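Local coordinates for protein dipeptide Epimerase (Enterococcus faecalis V583, PDB 3JVA) that belongs to the mandelate racemase/muconate lactonizing enzyme family of the enolase superfamily and carries a magnesium ion in its barrel domain, at residues Gly44-Gly56 / Gly291-Ala303. Numbering follows the deposited sequence.
Sequences GYGEGGPGIFITG and GCMAEETTIGITA
E47, near the end of strand 44-48, reaches the start of helix 298-303 with a straight side chain: CG is anti to the backbone N (chi1 178°) and chi2 is also extended. E47 CB packs 3.8 Å from I299 CB; I299 CG2 lies over the G46 backbone, and I299 CD1 meets Y45 CB. At the tip, the carboxylate is gripped through both oxygens. T297 N donates to the syn side of E47 OE1 at 2.8 Å, tilted about 26° out of the carboxylate plane. G300 N reaches the anti side of E47 OE1 at 2.9 Å, also somewhat out of plane, which places the negative charge at the N-terminal end of the helix, where the helix dipole would probably favour it. E47 OE2 takes the hydroxyl hydrogen of T297 OG1 at 2.7 Å on its syn side, about 29° out of plane, the two side chains crossing at about a right angle; it is also hydrogen-bonded to S31 OG of strand 29-38. In this enolase-superfamily fold, the grip joins the edge strand of the N-terminal antiparallel sheet to the (β/α)-barrel domain, just beyond barrel strand 287-290. Farther along, G49 and P50 pass alongside the type I turn 293-296, across which M293 N donates to E296 OE2 at 2.6 Å. M293 bends at chi2 and chi3, bringing M293 CE 3.9 Å from G51 CA and 4.1 Å from I54 CD1; the M293 and I54 chains run antiparallel past one another. The I54 side chain is about 7 Å from the magnesium ion held by D189, E215 and D240. A294 CB approaches the rim of the F53 ring, almost level with it. One water donates to P50 O and weakly accepts from E295 N, while a second links I52 N to E295 OE2; E295 OE1 accepts from D30 N.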
loop_
_atom_site.group_PDB
_atom_site.type_symbol
_atom_site.label_atom_id
_atom_site.label_comp_id
_atom_site.label_asym_id
_atom_site.label_seq_id
_atom_site.Cartn_x
_atom_site.Cartn_y
_atom_site.Cartn_z
ATOM N N GLY B 44 28.881 6.469 41.875
ATOM C CA GLY B 44 28.023 7.122 40.901
ATOM C C GLY B 44 26.612 7.230 41.444
ATOM O O GLY B 44 26.153 6.337 42.154
ATOM N N TYR B 45 25.921 8.317 41.111
ATOM C CA TYR B 45 24.561 8.527 41.591
ATOM C C TYR B 45 23.523 8.393 40.490
ATOM O O TYR B 45 23.728 8.854 39.372
ATOM C CB TYR B 45 24.438 9.914 42.219
ATOM C CG TYR B 45 25.295 10.085 43.452
ATOM C CD1 TYR B 45 24.832 9.688 44.706
ATOM C CD2 TYR B 45 26.579 10.615 43.358
ATOM C CE1 TYR B 45 25.634 9.817 45.844
ATOM C CE2 TYR B 45 27.390 10.749 44.487
ATOM C CZ TYR B 45 26.910 10.348 45.723
ATOM O OH TYR B 45 27.705 10.491 46.836
ATOM N N GLY B 46 22.404 7.762 40.823
ATOM C CA GLY B 46 21.338 7.594 39.856
ATOM C C GLY B 46 20.000 7.748 40.551
ATOM O O GLY B 46 19.920 7.711 41.778
ATOM N N GLU B 47 18.946 7.951 39.773
ATOM C CA GLU B 47 17.621 8.099 40.356
ATOM C C GLU B 47 16.585 7.374 39.523
ATOM O O GLU B 47 16.665 7.341 38.296
ATOM C CB GLU B 47 17.233 9.582 40.468
ATOM C CG GLU B 47 15.825 9.798 41.034
ATOM C CD GLU B 47 15.512 11.265 41.329
ATOM O OE1 GLU B 47 15.892 12.128 40.514
ATOM O OE2 GLU B 47 14.870 11.545 42.369
ATOM N N GLY B 48 15.623 6.782 40.216
ATOM C CA GLY B 48 14.536 6.088 39.565
ATOM C C GLY B 48 13.305 6.865 39.984
ATOM O O GLY B 48 12.898 6.813 41.148
ATOM N N GLY B 49 12.738 7.613 39.046
ATOM C CA GLY B 49 11.556 8.404 39.337
ATOM C C GLY B 49 10.300 7.678 38.902
ATOM O O GLY B 49 10.059 7.502 37.705
ATOM N N PRO B 50 9.480 7.234 39.856
ATOM C CA PRO B 50 8.248 6.523 39.519
ATOM C C PRO B 50 7.202 7.480 38.955
ATOM O O PRO B 50 7.388 8.697 38.964
ATOM C CB PRO B 50 7.833 5.912 40.856
ATOM C CG PRO B 50 8.292 6.950 41.842
ATOM C CD PRO B 50 9.664 7.319 41.317
ATOM N N GLY B 51 6.112 6.917 38.452
ATOM C CA GLY B 51 5.039 7.716 37.887
ATOM C C GLY B 51 3.969 6.713 37.527
ATOM O O GLY B 51 3.803 6.362 36.358
ATOM N N ILE B 52 3.243 6.252 38.539
ATOM C CA ILE B 52 2.217 5.236 38.341
ATOM C C ILE B 52 1.182 5.586 37.273
ATOM O O ILE B 52 0.802 4.737 36.467
ATOM C CB ILE B 52 1.520 4.902 39.686
ATOM C CG1 ILE B 52 0.648 3.652 39.524
ATOM C CG2 ILE B 52 0.690 6.083 40.161
ATOM C CD1 ILE B 52 0.126 3.100 40.840
ATOM N N PHE B 53 0.749 6.840 37.248
ATOM C CA PHE B 53 -0.246 7.285 36.277
ATOM C C PHE B 53 0.280 7.436 34.848
ATOM O O PHE B 53 -0.507 7.587 33.916
ATOM C CB PHE B 53 -0.864 8.603 36.749
ATOM C CG PHE B 53 0.146 9.657 37.087
ATOM C CD1 PHE B 53 0.673 10.476 36.098
ATOM C CD2 PHE B 53 0.605 9.802 38.392
ATOM C CE1 PHE B 53 1.652 11.428 36.402
ATOM C CE2 PHE B 53 1.581 10.748 38.707
ATOM C CZ PHE B 53 2.104 11.561 37.711
ATOM N N ILE B 54 1.600 7.392 34.674
ATOM C CA ILE B 54 2.206 7.523 33.349
ATOM C C ILE B 54 2.873 6.242 32.867
ATOM O O ILE B 54 2.607 5.773 31.757
ATOM C CB ILE B 54 3.277 8.641 33.308
ATOM C CG1 ILE B 54 2.618 10.009 33.494
ATOM C CG2 ILE B 54 4.013 8.608 31.966
ATOM C CD1 ILE B 54 3.597 11.164 33.502
ATOM N N THR B 55 3.735 5.673 33.702
ATOM C CA THR B 55 4.454 4.457 33.338
ATOM C C THR B 55 4.020 3.234 34.131
ATOM O O THR B 55 4.391 2.114 33.793
ATOM C CB THR B 55 5.965 4.627 33.562
ATOM O OG1 THR B 55 6.204 4.895 34.950
ATOM C CG2 THR B 55 6.507 5.773 32.733
ATOM N N GLY B 56 3.247 3.452 35.190
ATOM C CA GLY B 56 2.820 2.351 36.037
ATOM C C GLY B 56 3.884 2.043 37.084
ATOM O O GLY B 56 3.665 1.246 37.994
ATOM N N GLY B 291 11.933 15.820 28.877
ATOM C CA GLY B 291 11.162 16.277 30.019
ATOM C C GLY B 291 11.521 15.568 31.309
ATOM O O GLY B 291 12.599 14.978 31.425
ATOM N N CYS B 292 10.613 15.615 32.280
ATOM C CA CYS B 292 10.846 14.982 33.570
ATOM C C CYS B 292 9.550 14.513 34.206
ATOM O O CYS B 292 8.455 14.889 33.768
ATOM C CB CYS B 292 11.556 15.956 34.520
ATOM S SG CYS B 292 10.633 17.481 34.859
ATOM N N MET B 293 9.682 13.686 35.240
ATOM C CA MET B 293 8.532 13.151 35.965
ATOM C C MET B 293 8.207 14.080 37.128
ATOM O O MET B 293 9.055 14.854 37.572
ATOM C CB MET B 293 8.852 11.764 36.535
ATOM C CG MET B 293 9.419 10.775 35.541
ATOM S SD MET B 293 8.302 10.451 34.179
ATOM C CE MET B 293 7.053 9.490 35.008
ATOM N N ALA B 294 6.974 13.990 37.616
ATOM C CA ALA B 294 6.533 14.798 38.742
ATOM C C ALA B 294 7.283 14.352 39.991
ATOM O O ALA B 294 7.485 15.136 40.924
ATOM C CB ALA B 294 5.023 14.626 38.951
ATOM N N GLU B 295 7.715 13.095 39.999
ATOM C CA GLU B 295 8.414 12.561 41.159
ATOM C C GLU B 295 9.913 12.293 41.036
ATOM O O GLU B 295 10.427 11.364 41.660
ATOM C CB GLU B 295 7.695 11.308 41.673
ATOM C CG GLU B 295 6.248 11.591 42.072
ATOM C CD GLU B 295 5.744 10.710 43.200
ATOM O OE1 GLU B 295 6.246 10.853 44.342
ATOM O OE2 GLU B 295 4.846 9.880 42.947
ATOM N N GLU B 296 10.618 13.073 40.218
ATOM C CA GLU B 296 12.063 12.903 40.159
ATOM C C GLU B 296 12.678 14.191 40.687
ATOM O O GLU B 296 11.985 15.203 40.843
ATOM C CB GLU B 296 12.574 12.562 38.752
ATOM C CG GLU B 296 12.365 13.573 37.661
ATOM C CD GLU B 296 12.925 13.050 36.349
ATOM O OE1 GLU B 296 14.163 12.894 36.252
ATOM O OE2 GLU B 296 12.132 12.773 35.429
ATOM N N THR B 297 13.971 14.161 40.964
ATOM C CA THR B 297 14.609 15.322 41.546
ATOM C C THR B 297 15.962 15.673 40.941
ATOM O O THR B 297 16.190 15.476 39.751
ATOM C CB THR B 297 14.735 15.115 43.076
ATOM O OG1 THR B 297 15.509 13.936 43.345
ATOM C CG2 THR B 297 13.348 14.918 43.691
ATOM N N THR B 298 16.854 16.193 41.774
ATOM C CA THR B 298 18.167 16.633 41.326
ATOM C C THR B 298 18.953 15.691 40.417
ATOM O O THR B 298 19.432 16.103 39.360
ATOM C CB THR B 298 19.042 17.002 42.534
ATOM O OG1 THR B 298 18.324 17.924 43.366
ATOM C CG2 THR B 298 20.341 17.641 42.074
ATOM N N ILE B 299 19.098 14.435 40.818
ATOM C CA ILE B 299 19.863 13.495 40.002
ATOM C C ILE B 299 19.244 13.275 38.617
ATOM O O ILE B 299 19.929 13.378 37.597
ATOM C CB ILE B 299 20.007 12.148 40.715
ATOM C CG1 ILE B 299 20.749 12.350 42.041
ATOM C CG2 ILE B 299 20.763 11.169 39.820
ATOM C CD1 ILE B 299 20.745 11.131 42.949
ATOM N N GLY B 300 17.953 12.972 38.582
ATOM C CA GLY B 300 17.294 12.755 37.307
ATOM C C GLY B 300 17.375 13.973 36.403
ATOM O O GLY B 300 17.636 13.858 35.202
ATOM N N ILE B 301 17.160 15.151 36.980
ATOM C CA ILE B 301 17.201 16.380 36.208
ATOM C C ILE B 301 18.596 16.650 35.663
ATOM O O ILE B 301 18.755 17.044 34.508
ATOM C CB ILE B 301 16.759 17.595 37.060
ATOM C CG1 ILE B 301 15.252 17.521 37.331
ATOM C CG2 ILE B 301 17.135 18.888 36.355
ATOM C CD1 ILE B 301 14.386 17.624 36.066
ATOM N N THR B 302 19.607 16.436 36.496
ATOM C CA THR B 302 20.979 16.688 36.082
ATOM C C THR B 302 21.401 15.768 34.942
ATOM O O THR B 302 22.018 16.215 33.970
ATOM C CB THR B 302 21.933 16.545 37.286
ATOM O OG1 THR B 302 21.518 17.462 38.308
ATOM C CG2 THR B 302 23.370 16.873 36.881
ATOM N N ALA B 303 21.050 14.491 35.046
ATOM C CA ALA B 303 21.396 13.541 33.999
ATOM C C ALA B 303 20.761 14.001 32.688
ATOM O O ALA B 303 21.420 14.061 31.652
ATOM C CB ALA B 303 20.900 12.141 34.372
HETATM O O HOH W 1 5.986 11.036 38.656
HETATM O O HOH W 2 3.953 7.487 41.068
#